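Local coordinates for PUM-HD domain-containing protein (Caenorhabditis elegans, PDB 7CGF), which binds RNA through its Pumilio homology domain, the part crystallised here with a PBE RNA, and probably recognises the 3' untranslated regions of messenger RNAs, at residues Arg109-Ala114 against Ile142-His147; Ala36-Ala41 against Asp75-Asp80; Pro298-Met303 against Leu330-His335. The protein carries 2 engineered substitutions. All blocks are in the same frame, centred on the assembly; numbering follows the deposited sequence.

Contact 1: residues Arg109-Ala114 against Ile142-His147; sequences RVPEYA and IRHVIH
Ile142, in helix 132-142, lays its side chain across that of Val110 at about a right angle. Its outermost methyl does most of the touching: Ile142 CD1 lies 3.8 Å from Val110 CG1 and also 3.7 Å from Ala114 CB. Val110 and Ala114 stand one turn apart at the short helix 110-113, so a single methyl meets both. The CA-CB bond of Ile142 does not aim at the other segment; CG1 lies anti to its own carbonyl carbon (chi1 -66°), and a second bend about CB-CG1 (chi2 -64°) swings CD1 over. An isoleucine suits the place because its longer branch reaches the other segment, while the small Ala114 lets the methyl come close to the helix. Leu123 of helix 119-129 packs on both Val110 and Ala114, and Val158 of helix 155-165 on Ile142, so this half of the contact is buried.

Nearer the surface, Val145 faces Pro111 with both of its branches. Val145 CG1 meets the ring at Pro111 CB, 4.0 Å away, whereas Val145 CG2 approaches the backbone at Pro111 O, at 3.9 Å. A proline fits the first turn of a helix, where an N-H would have no carbonyl one turn earlier to bind, and offers a rigid apolar flank. At the solvent side Pro111 CG lies at the edge of the His144 imidazole, near its plane. Aliphatic side chains inside and a proline nearer solvent thus join the predicted Pumilio repeats 105-140 and 141-176, the repeat-on-repeat stacking from which the curved, all-helical PUM-HD fold is built.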
loop_
_atom_site.group_PDB
_atom_site.type_symbol
_atom_site.label_atom_id
_atom_site.label_comp_id
_atom_site.label_asym_id
_atom_site.label_seq_id
_atom_site.Cartn_x
_atom_site.Cartn_y
_atom_site.Cartn_z
ATOM N N ARG A 109 -20.332 -9.663 -12.275
ATOM C CA ARG A 109 -20.091 -8.227 -12.337
ATOM C C ARG A 109 -18.879 -7.786 -11.527
ATOM O O ARG A 109 -18.710 -6.580 -11.300
ATOM C CB ARG A 109 -21.331 -7.463 -11.874
ATOM C CG ARG A 109 -22.513 -7.650 -12.810
ATOM C CD ARG A 109 -23.551 -6.563 -12.655
ATOM N NE ARG A 109 -24.611 -6.740 -13.641
ATOM C CZ ARG A 109 -25.714 -6.001 -13.722
ATOM N NH1 ARG A 109 -25.928 -5.004 -12.868
ATOM N NH2 ARG A 109 -26.607 -6.260 -14.670
ATOM N N VAL A 110 -18.039 -8.720 -11.089
ATOM C CA VAL A 110 -16.785 -8.373 -10.421
ATOM C C VAL A 110 -15.988 -7.374 -11.256
ATOM O O VAL A 110 -15.417 -6.435 -10.681
ATOM C CB VAL A 110 -15.956 -9.628 -10.091
ATOM C CG1 VAL A 110 -14.485 -9.292 -9.873
ATOM C CG2 VAL A 110 -16.520 -10.318 -8.842
ATOM N N PRO A 111 -15.907 -7.502 -12.587
ATOM C CA PRO A 111 -15.121 -6.515 -13.346
ATOM C C PRO A 111 -15.645 -5.091 -13.234
ATOM O O PRO A 111 -14.864 -4.147 -13.412
ATOM C CB PRO A 111 -15.195 -7.047 -14.785
ATOM C CG PRO A 111 -15.344 -8.513 -14.617
ATOM C CD PRO A 111 -16.328 -8.611 -13.461
ATOM N N GLU A 112 -16.932 -4.898 -12.935
ATOM C CA GLU A 112 -17.462 -3.567 -12.656
ATOM C C GLU A 112 -17.306 -3.182 -11.188
ATOM O O GLU A 112 -16.938 -2.039 -10.878
ATOM C CB GLU A 112 -18.948 -3.494 -13.055
ATOM C CG GLU A 112 -19.235 -3.952 -14.486
ATOM C CD GLU A 112 -20.706 -4.327 -14.723
ATOM O OE1 GLU A 112 -21.604 -3.798 -14.022
ATOM O OE2 GLU A 112 -20.965 -5.159 -15.618
ATOM N N TYR A 113 -17.592 -4.122 -10.279
ATOM C CA TYR A 113 -17.540 -3.841 -8.846
ATOM C C TYR A 113 -16.154 -3.385 -8.409
ATOM O O TYR A 113 -16.028 -2.605 -7.458
ATOM C CB TYR A 113 -17.946 -5.090 -8.045
ATOM C CG TYR A 113 -19.385 -5.554 -8.270
ATOM C CD1 TYR A 113 -20.391 -4.654 -8.617
ATOM C CD2 TYR A 113 -19.714 -6.898 -8.157
ATOM C CE1 TYR A 113 -21.710 -5.091 -8.834
ATOM C CE2 TYR A 113 -21.038 -7.343 -8.364
ATOM C CZ TYR A 113 -22.018 -6.438 -8.700
ATOM O OH TYR A 113 -23.311 -6.888 -8.923
ATOM N N ALA A 114 -15.102 -3.850 -9.090
ATOM C CA ALA A 114 -13.755 -3.513 -8.631
ATOM C C ALA A 114 -13.495 -2.012 -8.661
ATOM O O ALA A 114 -12.668 -1.507 -7.885
ATOM C CB ALA A 114 -12.724 -4.266 -9.472
ATOM N N ILE A 142 -11.117 -10.388 -12.354
ATOM C CA ILE A 142 -10.205 -9.246 -12.305
ATOM C C ILE A 142 -9.253 -9.273 -13.495
ATOM O O ILE A 142 -8.835 -8.214 -13.991
ATOM C CB ILE A 142 -9.456 -9.238 -10.950
ATOM C CG1 ILE A 142 -10.443 -8.974 -9.804
ATOM C CG2 ILE A 142 -8.347 -8.202 -10.926
ATOM C CD1 ILE A 142 -11.093 -7.617 -9.849
ATOM N N ARG A 143 -8.934 -10.477 -13.988
ATOM C CA ARG A 143 -8.061 -10.654 -15.149
ATOM C C ARG A 143 -8.494 -9.780 -16.320
ATOM O O ARG A 143 -7.655 -9.233 -17.051
ATOM C CB ARG A 143 -8.082 -12.126 -15.568
ATOM C CG ARG A 143 -6.759 -12.840 -15.535
ATOM C CD ARG A 143 -6.942 -14.306 -15.915
ATOM N NE ARG A 143 -6.275 -15.173 -14.947
ATOM C CZ ARG A 143 -5.005 -15.550 -15.048
ATOM N NH1 ARG A 143 -4.463 -16.328 -14.114
ATOM N NH2 ARG A 143 -4.284 -15.147 -16.087
ATOM N N HIS A 144 -9.806 -9.635 -16.509
ATOM C CA HIS A 144 -10.339 -8.950 -17.679
ATOM C C HIS A 144 -10.136 -7.445 -17.642
ATOM O O HIS A 144 -10.255 -6.800 -18.692
ATOM C CB HIS A 144 -11.831 -9.256 -17.828
ATOM C CG HIS A 144 -12.122 -10.712 -17.947
ATOM N ND1 HIS A 144 -13.068 -11.352 -17.178
ATOM C CD2 HIS A 144 -11.565 -11.663 -18.731
ATOM C CE1 HIS A 144 -13.095 -12.633 -17.495
ATOM N NE2 HIS A 144 -12.185 -12.849 -18.428
ATOM N N VAL A 145 -9.856 -6.871 -16.470
ATOM C CA VAL A 145 -9.750 -5.423 -16.328
ATOM C C VAL A 145 -8.501 -5.019 -15.549
ATOM O O VAL A 145 -8.443 -3.908 -15.021
ATOM C CB VAL A 145 -11.013 -4.841 -15.649
ATOM C CG1 VAL A 145 -12.230 -4.956 -16.568
ATOM C CG2 VAL A 145 -11.306 -5.578 -14.332
ATOM N N ILE A 146 -7.465 -5.866 -15.538
ATOM C CA ILE A 146 -6.384 -5.697 -14.559
ATOM C C ILE A 146 -5.563 -4.413 -14.784
ATOM O O ILE A 146 -5.206 -3.739 -13.811
ATOM C CB ILE A 146 -5.509 -6.968 -14.513
ATOM C CG1 ILE A 146 -4.375 -6.840 -13.488
ATOM C CG2 ILE A 146 -4.973 -7.326 -15.899
ATOM C CD1 ILE A 146 -4.820 -6.548 -12.047
ATOM N N HIS A 147 -5.248 -4.031 -16.037
ATOM C CA HIS A 147 -4.428 -2.823 -16.209
ATOM C C HIS A 147 -5.147 -1.585 -15.683
ATOM O O HIS A 147 -4.570 -0.791 -14.931
ATOM C CB HIS A 147 -4.014 -2.610 -17.672
ATOM C CG HIS A 147 -3.116 -1.411 -17.877
ATOM N ND1 HIS A 147 -1.811 -1.517 -18.314
ATOM C CD2 HIS A 147 -3.342 -0.083 -17.701
ATOM C CE1 HIS A 147 -1.274 -0.310 -18.400
ATOM N NE2 HIS A 147 -2.180 0.577 -18.031
#

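Contact 2: residues Ala36-Ala41 against Asp75-Asp80; sequences ALLKFA and DELVDD
Asp80 OD2 comes to 4.0 Å from Ala41 O, but its bonds lie elsewhere: it accepts from the backbone N of both Phe82 and Gly83, capping the start of helix 83-89. Two donors on one oxygen fix the carboxylate, and the helix end probably favours its negative charge. An aspartate suits the place because its short side chain reaches the N-H groups just ahead in the chain.

Across the middle of the contact the matter is apolar. Leu77 points toward helix 37-41 with CG anti to its carbonyl carbon (chi1 -65°), and its two methyls divide the work. Leu77 CD2 sits 3.6 Å from Ala41 CB and 3.8 Å from Leu38 CD1, whereas Leu77 CD1 turns to Leu37 CD1, 4.0 Å away. Alanine at position 41 leaves room for a leucine methyl to settle close to the helix, and Ile50 and Val86 pack on it from other helices.

Leu38 reaches two residues of 75-80. Its CG lies anti to the backbone N (chi1 175°), which carries the fork between Leu77 and Glu76. It meets the extended Glu76 side chain at about a right angle, with Leu38 CD2 3.6 Å from Glu76 OE1. The other oxygen, Glu76 OE2, forms a salt bridge with Lys42, so the carboxylate has its charge partner while the leucine methyls lie against it. With an alanine here those methyls are gone, which is likely to open a gap beside Leu77 CD2 and leave the Glu76 carboxylate freer to swing while Lys42 still holds it. Adhesion here therefore rests on aliphatic surface, and the acidic groups at its border find their partners in neighbouring residues rather than across the two segments.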
loop_
_atom_site.group_PDB
_atom_site.type_symbol
_atom_site.label_atom_id
_atom_site.label_comp_id
_atom_site.label_asym_id
_atom_site.label_seq_id
_atom_site.Cartn_x
_atom_site.Cartn_y
_atom_site.Cartn_z
ATOM N N ALA A 36 -38.633 -7.496 3.227
ATOM C CA ALA A 36 -38.182 -6.152 3.553
ATOM C C ALA A 36 -36.663 -6.039 3.626
ATOM O O ALA A 36 -36.160 -4.962 3.970
ATOM C CB ALA A 36 -38.775 -5.686 4.886
ATOM N N LEU A 37 -35.937 -7.116 3.312
ATOM C CA LEU A 37 -34.482 -7.114 3.472
ATOM C C LEU A 37 -33.841 -5.996 2.662
ATOM O O LEU A 37 -32.981 -5.263 3.168
ATOM C CB LEU A 37 -33.908 -8.477 3.067
ATOM C CG LEU A 37 -32.389 -8.716 3.140
ATOM C CD1 LEU A 37 -31.642 -8.118 1.927
ATOM C CD2 LEU A 37 -31.754 -8.212 4.435
ATOM N N LEU A 38 -34.228 -5.869 1.391
ATOM C CA LEU A 38 -33.634 -4.848 0.535
ATOM C C LEU A 38 -33.829 -3.452 1.119
ATOM O O LEU A 38 -32.869 -2.673 1.223
ATOM C CB LEU A 38 -34.223 -4.948 -0.873
ATOM C CG LEU A 38 -33.806 -3.875 -1.883
ATOM C CD1 LEU A 38 -32.303 -3.880 -2.132
ATOM C CD2 LEU A 38 -34.580 -4.030 -3.195
ATOM N N LYS A 39 -35.065 -3.115 1.509
ATOM C CA LYS A 39 -35.320 -1.797 2.083
ATOM C C LYS A 39 -34.528 -1.595 3.370
ATOM O O LYS A 39 -33.929 -0.530 3.578
ATOM C CB LYS A 39 -36.825 -1.609 2.330
ATOM C CG LYS A 39 -37.627 -1.256 1.093
ATOM C CD LYS A 39 -39.111 -1.146 1.450
ATOM C CE LYS A 39 -40.031 -1.279 0.237
ATOM N NZ LYS A 39 -39.899 -0.124 -0.697
ATOM N N PHE A 40 -34.484 -2.616 4.234
ATOM C CA PHE A 40 -33.732 -2.497 5.476
ATOM C C PHE A 40 -32.249 -2.255 5.199
ATOM O O PHE A 40 -31.634 -1.371 5.804
ATOM C CB PHE A 40 -33.909 -3.758 6.324
ATOM C CG PHE A 40 -34.962 -3.630 7.397
ATOM C CD1 PHE A 40 -36.298 -3.827 7.111
ATOM C CD2 PHE A 40 -34.594 -3.332 8.698
ATOM C CE1 PHE A 40 -37.261 -3.717 8.112
ATOM C CE2 PHE A 40 -35.552 -3.219 9.705
ATOM C CZ PHE A 40 -36.885 -3.405 9.403
ATOM N N ALA A 41 -31.672 -3.025 4.273
ATOM C CA ALA A 41 -30.222 -2.999 4.080
ATOM C C ALA A 41 -29.756 -1.692 3.453
ATOM O O ALA A 41 -28.606 -1.279 3.679
ATOM C CB ALA A 41 -29.771 -4.186 3.229
ATOM N N ASP A 75 -26.743 -7.529 -6.438
ATOM C CA ASP A 75 -26.265 -6.458 -7.306
ATOM C C ASP A 75 -26.713 -5.093 -6.812
ATOM O O ASP A 75 -25.973 -4.117 -6.962
ATOM C CB ASP A 75 -26.715 -6.657 -8.759
ATOM C CG ASP A 75 -26.326 -5.477 -9.651
ATOM O OD1 ASP A 75 -25.116 -5.233 -9.843
ATOM O OD2 ASP A 75 -27.226 -4.771 -10.152
ATOM N N GLU A 76 -27.898 -4.996 -6.203
ATOM C CA GLU A 76 -28.333 -3.709 -5.687
ATOM C C GLU A 76 -27.665 -3.340 -4.363
ATOM O O GLU A 76 -27.566 -2.149 -4.041
ATOM C CB GLU A 76 -29.852 -3.701 -5.522
ATOM C CG GLU A 76 -30.427 -2.307 -5.498
ATOM C CD GLU A 76 -31.936 -2.316 -5.530
ATOM O OE1 GLU A 76 -32.509 -3.292 -6.068
ATOM O OE2 GLU A 76 -32.542 -1.352 -5.014
ATOM N N LEU A 77 -27.184 -4.322 -3.604
ATOM C CA LEU A 77 -26.636 -4.035 -2.291
ATOM C C LEU A 77 -25.140 -3.786 -2.314
ATOM O O LEU A 77 -24.636 -3.065 -1.440
ATOM C CB LEU A 77 -26.917 -5.192 -1.325
ATOM C CG LEU A 77 -28.398 -5.436 -0.993
ATOM C CD1 LEU A 77 -28.522 -6.692 -0.138
ATOM C CD2 LEU A 77 -29.007 -4.236 -0.286
ATOM N N VAL A 78 -24.396 -4.380 -3.256
ATOM C CA VAL A 78 -22.938 -4.370 -3.092
ATOM C C VAL A 78 -22.360 -2.968 -3.241
ATOM O O VAL A 78 -21.378 -2.639 -2.569
ATOM C CB VAL A 78 -22.219 -5.349 -4.043
ATOM C CG1 VAL A 78 -22.470 -6.785 -3.610
ATOM C CG2 VAL A 78 -22.606 -5.111 -5.506
ATOM N N ASP A 79 -22.913 -2.136 -4.129
ATOM C CA ASP A 79 -22.438 -0.757 -4.228
ATOM C C ASP A 79 -23.400 0.224 -3.580
ATOM O O ASP A 79 -23.554 1.359 -4.054
ATOM C CB ASP A 79 -22.164 -0.344 -5.677
ATOM C CG ASP A 79 -21.188 0.829 -5.760
ATOM O OD1 ASP A 79 -20.245 0.835 -4.950
ATOM O OD2 ASP A 79 -21.363 1.754 -6.598
ATOM N N ASP A 80 -24.056 -0.174 -2.491
ATOM C CA ASP A 80 -24.870 0.753 -1.725
ATOM C C ASP A 80 -24.134 1.195 -0.465
ATOM O O ASP A 80 -23.476 0.389 0.204
ATOM C CB ASP A 80 -26.207 0.132 -1.334
ATOM C CG ASP A 80 -27.073 1.107 -0.584
ATOM O OD1 ASP A 80 -27.619 2.028 -1.231
ATOM O OD2 ASP A 80 -27.185 0.980 0.642
#

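Contact 3: residues Pro298-Met303 against Leu330-His335; sequences PIVVQM and LTVRPH
Val301 rests a methyl on the imidazole of His335: CG2 stands 3.9 Å from the centroid of the ring and 18° off its normal, a CH-pi contact over one face. The side chains cross at about a right angle, and the second branch is used too, Val301 CG1 lying 3.9 Å from His335 CB. A beta-branched residue serves well, since its two methyls can cover both the ring and its stem. Pro298 meets the same imidazole obliquely from another direction, with its CD 3.7 Å from His335 NE2.

The proline has a second neighbour. Thr331 slides past it the opposite way and brings its methyl, CG2, to 3.6 Å from Pro298 CB. Its hydroxyl is engaged elsewhere, OG1 being hydrogen-bonded to Glu327 O one turn back, so the residue shows the contact its apolar branch and keeps its polar one on its own helix. Pro298 is likewise well placed: at the N-cap of helix 299-304 its backbone N is not needed for a helical bond.

Deeper in, Val300 crosses Val332 at about a right angle. The methyl CG1 of Val300 occupies the crowded position between backbone N and carbonyl carbon (chi1 59°), which sets it within reach of two partners: Val332 CG2 at 3.8 Å and Thr331 CG2 at the same distance. Val313 of helix 309-319 and Ala289 of helix 279-290 also pack on Val300, which is buried. A short helix thus lies against the end of helix 322-332 and the 3-10 turn after it, near the C-terminal end of the superhelix of stacked helical repeats that characterises Pumilio proteins.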
loop_
_atom_site.group_PDB
_atom_site.type_symbol
_atom_site.label_atom_id
_atom_site.label_comp_id
_atom_site.label_asym_id
_atom_site.label_seq_id
_atom_site.Cartn_x
_atom_site.Cartn_y
_atom_site.Cartn_z
ATOM N N PRO A 298 34.140 19.741 0.420
ATOM C CA PRO A 298 33.641 18.360 0.350
ATOM C C PRO A 298 32.132 18.318 0.172
ATOM O O PRO A 298 31.408 19.214 0.610
ATOM C CB PRO A 298 34.054 17.760 1.698
ATOM C CG PRO A 298 35.174 18.625 2.178
ATOM C CD PRO A 298 34.859 19.998 1.680
ATOM N N ILE A 299 31.667 17.245 -0.477
ATOM C CA ILE A 299 30.245 17.098 -0.788
ATOM C C ILE A 299 29.401 17.202 0.474
ATOM O O ILE A 299 28.328 17.820 0.466
ATOM C CB ILE A 299 30.000 15.769 -1.533
ATOM C CG1 ILE A 299 30.737 15.757 -2.879
ATOM C CG2 ILE A 299 28.525 15.518 -1.744
ATOM C CD1 ILE A 299 30.136 16.668 -3.913
ATOM N N VAL A 300 29.861 16.598 1.576
ATOM C CA VAL A 300 29.075 16.587 2.809
ATOM C C VAL A 300 28.842 18.006 3.318
ATOM O O VAL A 300 27.782 18.302 3.888
ATOM C CB VAL A 300 29.751 15.691 3.874
ATOM C CG1 VAL A 300 31.186 16.178 4.198
ATOM C CG2 VAL A 300 28.894 15.604 5.131
ATOM N N VAL A 301 29.804 18.906 3.096
ATOM C CA VAL A 301 29.640 20.299 3.495
ATOM C C VAL A 301 28.583 20.982 2.633
ATOM O O VAL A 301 27.665 21.631 3.151
ATOM C CB VAL A 301 30.991 21.030 3.420
ATOM C CG1 VAL A 301 30.819 22.495 3.783
ATOM C CG2 VAL A 301 32.001 20.343 4.331
ATOM N N GLN A 302 28.688 20.831 1.308
ATOM C CA GLN A 302 27.669 21.354 0.403
ATOM C C GLN A 302 26.292 20.808 0.753
ATOM O O GLN A 302 25.294 21.540 0.724
ATOM C CB GLN A 302 28.016 20.999 -1.039
ATOM C CG GLN A 302 29.411 21.419 -1.471
ATOM C CD GLN A 302 29.752 20.965 -2.874
ATOM O OE1 GLN A 302 28.896 20.940 -3.756
ATOM N NE2 GLN A 302 31.009 20.583 -3.084
ATOM N N MET A 303 26.225 19.522 1.102
ATOM C CA MET A 303 24.949 18.905 1.447
ATOM C C MET A 303 24.328 19.550 2.678
ATOM O O MET A 303 23.108 19.722 2.748
ATOM C CB MET A 303 25.156 17.402 1.662
ATOM C CG MET A 303 25.367 16.638 0.363
ATOM S SD MET A 303 25.864 14.925 0.677
ATOM C CE MET A 303 24.407 14.273 1.485
ATOM N N LEU A 330 35.973 14.698 10.901
ATOM C CA LEU A 330 37.231 15.303 10.479
ATOM C C LEU A 330 37.061 16.103 9.195
ATOM O O LEU A 330 37.778 17.086 8.977
ATOM C CB LEU A 330 38.301 14.218 10.329
ATOM C CG LEU A 330 38.620 13.524 11.665
ATOM C CD1 LEU A 330 39.435 12.255 11.489
ATOM C CD2 LEU A 330 39.328 14.486 12.623
ATOM N N THR A 331 36.090 15.731 8.358
ATOM C CA THR A 331 35.844 16.439 7.110
ATOM C C THR A 331 35.038 17.718 7.320
ATOM O O THR A 331 35.271 18.716 6.631
ATOM C CB THR A 331 35.117 15.503 6.133
ATOM O OG1 THR A 331 35.879 14.298 5.981
ATOM C CG2 THR A 331 34.946 16.150 4.776
ATOM N N VAL A 332 34.110 17.714 8.270
ATOM C CA VAL A 332 33.167 18.817 8.427
ATOM C C VAL A 332 33.706 19.896 9.363
ATOM O O VAL A 332 33.511 21.088 9.109
ATOM C CB VAL A 332 31.813 18.273 8.924
ATOM C CG1 VAL A 332 30.909 19.418 9.371
ATOM C CG2 VAL A 332 31.130 17.455 7.826
ATOM N N ARG A 333 34.394 19.495 10.434
ATOM C CA ARG A 333 34.760 20.434 11.499
ATOM C C ARG A 333 35.436 21.721 11.023
ATOM O O ARG A 333 35.088 22.788 11.554
ATOM C CB ARG A 333 35.643 19.727 12.538
ATOM C CG ARG A 333 35.701 20.472 13.871
ATOM C CD ARG A 333 36.661 19.835 14.870
ATOM N NE ARG A 333 36.151 18.609 15.477
ATOM C CZ ARG A 333 35.232 18.572 16.438
ATOM N NH1 ARG A 333 34.706 19.699 16.896
ATOM N NH2 ARG A 333 34.834 17.409 16.936
ATOM N N PRO A 334 36.375 21.714 10.067
ATOM C CA PRO A 334 36.932 22.997 9.596
ATOM C C PRO A 334 35.895 23.972 9.057
ATOM O O PRO A 334 36.112 25.190 9.117
ATOM C CB PRO A 334 37.912 22.567 8.496
ATOM C CG PRO A 334 38.331 21.198 8.887
ATOM C CD PRO A 334 37.116 20.566 9.510
ATOM N N HIS A 335 34.778 23.486 8.529
ATOM C CA HIS A 335 33.801 24.347 7.877
ATOM C C HIS A 335 32.701 24.816 8.814
ATOM O O HIS A 335 31.775 25.499 8.365
ATOM C CB HIS A 335 33.190 23.617 6.679
ATOM C CG HIS A 335 34.212 23.095 5.719
ATOM N ND1 HIS A 335 34.480 23.706 4.514
ATOM C CD2 HIS A 335 35.043 22.028 5.793
ATOM C CE1 HIS A 335 35.429 23.036 3.885
ATOM N NE2 HIS A 335 35.788 22.013 4.639
#

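Overall arrangement
All three contacts are only partly buried: the buried part of each is aliphatic, while prolines, histidines, a threonine and carboxylates lie nearer solvent. Contacts 1 and 2 each join two successive predicted repeats on the N-terminal side of the domain, and they adjoin: Asp75 of contact 2 forms a salt bridge with Arg109 of contact 1 and a hydrogen bond with Tyr113. Contact 3, by contrast, falls largely within one predicted repeat, 294-331, at the other end of the arc; its centre is about 66 Å from that of contact 2, and it touches neither. An imidazole face there replaces the carboxylates bordering contact 2, while contact 1 sets a histidine edge beside proline.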